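Local coordinates for HmuY protein (Prevotella intermedia, PDB 6R2H) that probably binds heme as a hemophore-like protein of the HmuY family, helping the bacterium to acquire heme, at residues G146-V158 and N164-K176. Numbering follows the deposited sequence.
Sequences GKPKTVMGNVFAV and NAALIKFKDNLDK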
loop_
_atom_site.group_PDB
_atom_site.type_symbol
_atom_site.label_atom_id
_atom_site.label_comp_id
_atom_site.label_asym_id
_atom_site.label_seq_id
_atom_site.Cartn_x
_atom_site.Cartn_y
_atom_site.Cartn_z
ATOM N N GLY A 146 -11.754 14.101 6.111
ATOM C CA GLY A 146 -11.691 14.747 7.409
ATOM C C GLY A 146 -12.127 13.808 8.529
ATOM O O GLY A 146 -12.450 14.254 9.629
ATOM N N LYS A 147 -12.131 12.504 8.238
ATOM C CA LYS A 147 -12.598 11.530 9.210
ATOM C C LYS A 147 -11.639 10.348 9.211
ATOM O O LYS A 147 -11.122 9.979 8.157
ATOM C CB LYS A 147 -14.044 11.114 8.902
ATOM C CG LYS A 147 -15.101 12.210 9.050
ATOM C CD LYS A 147 -16.541 11.728 9.201
ATOM C CE LYS A 147 -16.911 10.615 8.244
ATOM N NZ LYS A 147 -18.339 10.227 8.343
ATOM N N PRO A 148 -11.362 9.731 10.386
ATOM C CA PRO A 148 -10.571 8.498 10.434
ATOM C C PRO A 148 -11.162 7.472 9.473
ATOM O O PRO A 148 -12.377 7.383 9.338
ATOM C CB PRO A 148 -10.700 8.000 11.880
ATOM C CG PRO A 148 -11.121 9.225 12.683
ATOM C CD PRO A 148 -11.768 10.205 11.720
ATOM N N LYS A 149 -10.295 6.738 8.772
ATOM C CA LYS A 149 -10.740 5.655 7.914
ATOM C C LYS A 149 -11.014 4.445 8.798
ATOM O O LYS A 149 -10.637 4.456 9.968
ATOM C CB LYS A 149 -9.640 5.308 6.911
ATOM C CG LYS A 149 -9.159 6.462 6.046
ATOM C CD LYS A 149 -8.127 6.017 5.034
ATOM C CE LYS A 149 -7.750 7.085 4.028
ATOM N NZ LYS A 149 -8.939 7.581 3.303
ATOM N N THR A 150 -11.659 3.408 8.234
ATOM C CA THR A 150 -11.874 2.151 8.937
ATOM C C THR A 150 -11.187 1.002 8.198
ATOM O O THR A 150 -11.256 0.884 6.968
ATOM C CB THR A 150 -13.360 1.859 9.171
ATOM O OG1 THR A 150 -13.853 2.958 9.937
ATOM C CG2 THR A 150 -13.612 0.595 9.968
ATOM N N VAL A 151 -10.533 0.141 8.995
ATOM C CA VAL A 151 -9.897 -1.049 8.467
ATOM C C VAL A 151 -11.011 -2.040 8.141
ATOM O O VAL A 151 -11.909 -2.241 8.960
ATOM C CB VAL A 151 -8.871 -1.615 9.464
ATOM C CG1 VAL A 151 -8.370 -2.980 9.012
ATOM C CG2 VAL A 151 -7.698 -0.657 9.658
ATOM N N MET A 152 -10.966 -2.601 6.925
ATOM C CA MET A 152 -11.907 -3.624 6.511
ATOM C C MET A 152 -11.467 -4.971 7.074
ATOM O O MET A 152 -10.276 -5.214 7.261
ATOM C CB MET A 152 -12.008 -3.712 4.985
ATOM C CG MET A 152 -12.643 -2.485 4.358
ATOM S SD MET A 152 -14.365 -2.117 4.802
ATOM C CE MET A 152 -14.251 -1.521 6.491
ATOM N N GLY A 153 -12.444 -5.856 7.298
ATOM C CA GLY A 153 -12.151 -7.124 7.938
ATOM C C GLY A 153 -11.894 -8.258 6.952
ATOM O O GLY A 153 -11.552 -9.358 7.373
ATOM N N ASN A 154 -12.054 -7.985 5.652
ATOM C CA ASN A 154 -12.073 -9.038 4.653
ATOM C C ASN A 154 -10.677 -9.602 4.465
ATOM O O ASN A 154 -9.702 -8.857 4.510
ATOM C CB ASN A 154 -12.509 -8.513 3.288
ATOM C CG ASN A 154 -13.836 -7.786 3.338
ATOM O OD1 ASN A 154 -14.079 -6.927 4.189
ATOM N ND2 ASN A 154 -14.728 -8.162 2.439
ATOM N N VAL A 155 -10.606 -10.915 4.230
ATOM C CA VAL A 155 -9.347 -11.537 3.858
ATOM C C VAL A 155 -9.072 -11.188 2.399
ATOM O O VAL A 155 -9.945 -11.352 1.556
ATOM C CB VAL A 155 -9.351 -13.063 4.097
ATOM C CG1 VAL A 155 -8.058 -13.700 3.614
ATOM C CG2 VAL A 155 -9.592 -13.414 5.561
ATOM N N PHE A 156 -7.865 -10.683 2.129
ATOM C CA PHE A 156 -7.413 -10.424 0.775
ATOM C C PHE A 156 -6.600 -11.623 0.295
ATOM O O PHE A 156 -5.718 -12.097 1.005
ATOM C CB PHE A 156 -6.561 -9.149 0.728
ATOM C CG PHE A 156 -7.336 -7.881 0.953
ATOM C CD1 PHE A 156 -7.686 -7.479 2.231
ATOM C CD2 PHE A 156 -7.732 -7.102 -0.125
ATOM C CE1 PHE A 156 -8.414 -6.315 2.427
ATOM C CE2 PHE A 156 -8.468 -5.944 0.070
ATOM C CZ PHE A 156 -8.802 -5.551 1.346
ATOM N N ALA A 157 -6.887 -12.086 -0.927
ATOM C CA ALA A 157 -6.127 -13.137 -1.584
ATOM C C ALA A 157 -5.163 -12.509 -2.583
ATOM O O ALA A 157 -5.559 -11.617 -3.326
ATOM C CB ALA A 157 -7.080 -14.080 -2.277
ATOM N N VAL A 158 -3.900 -12.974 -2.578
ATOM C CA VAL A 158 -2.834 -12.456 -3.435
ATOM C C VAL A 158 -2.101 -13.618 -4.118
ATOM O O VAL A 158 -1.567 -14.491 -3.428
ATOM C CB VAL A 158 -1.832 -11.574 -2.656
ATOM C CG1 VAL A 158 -1.092 -10.620 -3.576
ATOM C CG2 VAL A 158 -2.501 -10.790 -1.544
ATOM N N ASN A 164 4.041 -18.033 -5.583
ATOM C CA ASN A 164 3.667 -17.946 -4.180
ATOM C C ASN A 164 2.322 -17.233 -4.079
ATOM O O ASN A 164 1.837 -16.637 -5.044
ATOM C CB ASN A 164 4.699 -17.193 -3.339
ATOM C CG ASN A 164 6.063 -17.840 -3.365
ATOM O OD1 ASN A 164 6.166 -19.065 -3.466
ATOM N ND2 ASN A 164 7.099 -17.023 -3.264
ATOM N N ALA A 165 1.722 -17.313 -2.891
ATOM C CA ALA A 165 0.416 -16.730 -2.674
ATOM C C ALA A 165 0.290 -16.354 -1.201
ATOM O O ALA A 165 1.088 -16.811 -0.374
ATOM C CB ALA A 165 -0.645 -17.716 -3.108
ATOM N N ALA A 166 -0.703 -15.510 -0.884
ATOM C CA ALA A 166 -0.944 -15.156 0.507
ATOM C C ALA A 166 -2.409 -14.821 0.773
ATOM O O ALA A 166 -3.145 -14.387 -0.114
ATOM C CB ALA A 166 -0.041 -14.014 0.901
ATOM N N LEU A 167 -2.807 -15.006 2.032
ATOM C CA LEU A 167 -4.125 -14.627 2.511
ATOM C C LEU A 167 -3.930 -13.688 3.699
ATOM O O LEU A 167 -3.326 -14.070 4.704
ATOM C CB LEU A 167 -4.867 -15.898 2.938
ATOM C CG LEU A 167 -5.112 -16.953 1.856
ATOM C CD1 LEU A 167 -5.477 -18.271 2.515
ATOM C CD2 LEU A 167 -6.222 -16.511 0.908
ATOM N N ILE A 168 -4.433 -12.455 3.570
ATOM C CA ILE A 168 -4.075 -11.370 4.474
ATOM C C ILE A 168 -5.354 -10.789 5.075
ATOM O O ILE A 168 -6.300 -10.483 4.350
ATOM C CB ILE A 168 -3.255 -10.284 3.725
ATOM C CG1 ILE A 168 -2.007 -10.852 3.041
ATOM C CG2 ILE A 168 -2.927 -9.082 4.603
ATOM C CD1 ILE A 168 -1.453 -9.958 1.955
ATOM N N LYS A 169 -5.360 -10.593 6.398
ATOM C CA LYS A 169 -6.437 -9.869 7.050
ATOM C C LYS A 169 -5.832 -8.713 7.842
ATOM O O LYS A 169 -4.995 -8.939 8.712
ATOM C CB LYS A 169 -7.241 -10.832 7.930
ATOM C CG LYS A 169 -8.295 -10.208 8.838
ATOM C CD LYS A 169 -8.920 -11.235 9.754
ATOM C CE LYS A 169 -9.950 -10.654 10.701
ATOM N NZ LYS A 169 -11.072 -10.061 9.940
ATOM N N PHE A 170 -6.259 -7.484 7.521
ATOM C CA PHE A 170 -5.722 -6.274 8.129
ATOM C C PHE A 170 -6.306 -6.065 9.525
ATOM O O PHE A 170 -7.477 -6.340 9.766
ATOM C CB PHE A 170 -5.893 -5.090 7.175
ATOM C CG PHE A 170 -5.011 -5.192 5.956
ATOM C CD1 PHE A 170 -3.714 -4.689 5.968
ATOM C CD2 PHE A 170 -5.458 -5.836 4.806
ATOM C CE1 PHE A 170 -2.894 -4.796 4.852
ATOM C CE2 PHE A 170 -4.638 -5.952 3.686
ATOM C CZ PHE A 170 -3.354 -5.436 3.716
ATOM N N LYS A 171 -5.465 -5.582 10.442
ATOM C CA LYS A 171 -5.862 -5.315 11.820
ATOM C C LYS A 171 -5.996 -3.812 12.095
ATOM O O LYS A 171 -7.056 -3.384 12.517
ATOM C CB LYS A 171 -4.930 -5.995 12.831
ATOM C CG LYS A 171 -4.681 -7.487 12.639
ATOM C CD LYS A 171 -5.732 -8.399 13.266
ATOM C CE LYS A 171 -6.983 -8.564 12.421
ATOM N NZ LYS A 171 -8.206 -8.809 13.229
ATOM N N ASP A 172 -4.946 -3.009 11.870
ATOM C CA ASP A 172 -4.942 -1.621 12.333
ATOM C C ASP A 172 -4.283 -0.705 11.302
ATOM O O ASP A 172 -3.362 -1.142 10.605
ATOM C CB ASP A 172 -4.158 -1.435 13.640
ATOM C CG ASP A 172 -4.505 -2.390 14.765
ATOM O OD1 ASP A 172 -5.519 -2.140 15.444
ATOM O OD2 ASP A 172 -3.727 -3.352 14.968
ATOM N N ASN A 173 -4.732 0.569 11.245
ATOM C CA ASN A 173 -4.103 1.580 10.401
ATOM C C ASN A 173 -3.573 2.737 11.248
ATOM O O ASN A 173 -3.047 3.717 10.712
ATOM C CB ASN A 173 -5.016 2.071 9.274
ATOM C CG ASN A 173 -6.234 2.831 9.772
ATOM O OD1 ASN A 173 -6.810 2.486 10.804
ATOM N ND2 ASN A 173 -6.627 3.886 9.066
ATOM N N LEU A 174 -3.720 2.608 12.573
ATOM C CA LEU A 174 -3.278 3.606 13.535
ATOM C C LEU A 174 -2.597 2.898 14.706
ATOM O O LEU A 174 -2.791 1.690 14.915
ATOM C CB LEU A 174 -4.497 4.395 14.030
ATOM C CG LEU A 174 -5.147 5.299 12.986
ATOM C CD1 LEU A 174 -6.608 5.569 13.307
ATOM C CD2 LEU A 174 -4.373 6.593 12.843
ATOM N N ASP A 175 -1.808 3.679 15.459
ATOM C CA ASP A 175 -1.157 3.247 16.682
ATOM C C ASP A 175 -2.185 3.257 17.810
ATOM O O ASP A 175 -3.356 3.541 17.572
ATOM C CB ASP A 175 -0.019 4.209 17.022
ATOM C CG ASP A 175 -0.497 5.574 17.502
ATOM O OD1 ASP A 175 -1.279 6.227 16.781
ATOM O OD2 ASP A 175 -0.102 5.962 18.609
ATOM N N LYS A 176 -1.733 2.994 19.039
ATOM C CA LYS A 176 -2.623 2.965 20.192
ATOM C C LYS A 176 -3.264 4.333 20.467
ATOM O O LYS A 176 -4.418 4.394 20.877
ATOM C CB LYS A 176 -1.886 2.415 21.418
ATOM C CG LYS A 176 -0.760 3.288 21.957
ATOM C CD LYS A 176 -0.064 2.667 23.144
ATOM C CE LYS A 176 1.144 3.459 23.591
ATOM N NZ LYS A 176 1.802 2.808 24.748
HETATM O O HOH W 1 -8.304 -6.923 5.633
#
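Phe156 and Ile168 face each other as an antiparallel hydrogen-bonded pair, and Val158 and Ala166 form the next one along, so four backbone bonds zip strand 155-158 to strand 165-172. Phe156 N to Ile168 O is the shortest of them at 2.7 Å and nearly straight, 166° at the hydrogen. Between the two, Ala157 and Leu167 form a non-hydrogen-bonded pair, flanked by CA-H...O contacts from Leu167 CA to Phe156 O and from Ala157 CA to Ala166 O. The ladder gives way at Asn154, where one water bridges the loop 152-154 to the Phe170 backbone: it donates to Met152 O and Asn154 O and accepts from Phe170 N, standing in for a direct backbone bond.

Side chains alternate between the two sides of the sheet. On the side of Phe156, the edge of the Phe170 ring is turned toward the Phe156 face in an offset edge-to-face stack, with planes at 82° and centroids 5.5 Å apart; Phe170 CE2 reaches Phe156 CD1 obliquely at 3.7 Å. The Ile168 CG2 methyl lies over one face of the Phe170 ring, away from its centre, while Ile168 CD1 meets Val158 CG2 at 3.7 Å. On the other side, Val155 CG1 packs on Leu167 CB at 3.9 Å. The Lys169 chain runs out extended and bends only at its last torsion (chi4 62°), bringing NZ 2.7 Å from Gly153 O, in the carbonyl plane and on a lone pair; Thr91 O is a second acceptor for the ammonium. Farther out, the Val151 methyls divide their contacts: CG1 rests on Phe170 CB, and CG2 lies 3.5 Å from Asn173 OD1 in van der Waals contact, Val151 and Asn173 running past one another in opposite senses.

Strand 83-87 flanks this pair on one side and strand 181-190 on the other. The contact is thus a beta hairpin within the large antiparallel sheet of an HmuY-family protein; beyond the water, strand 150-151 leaves it to pair with strand 140-141, Thr150 bonding to Lys141.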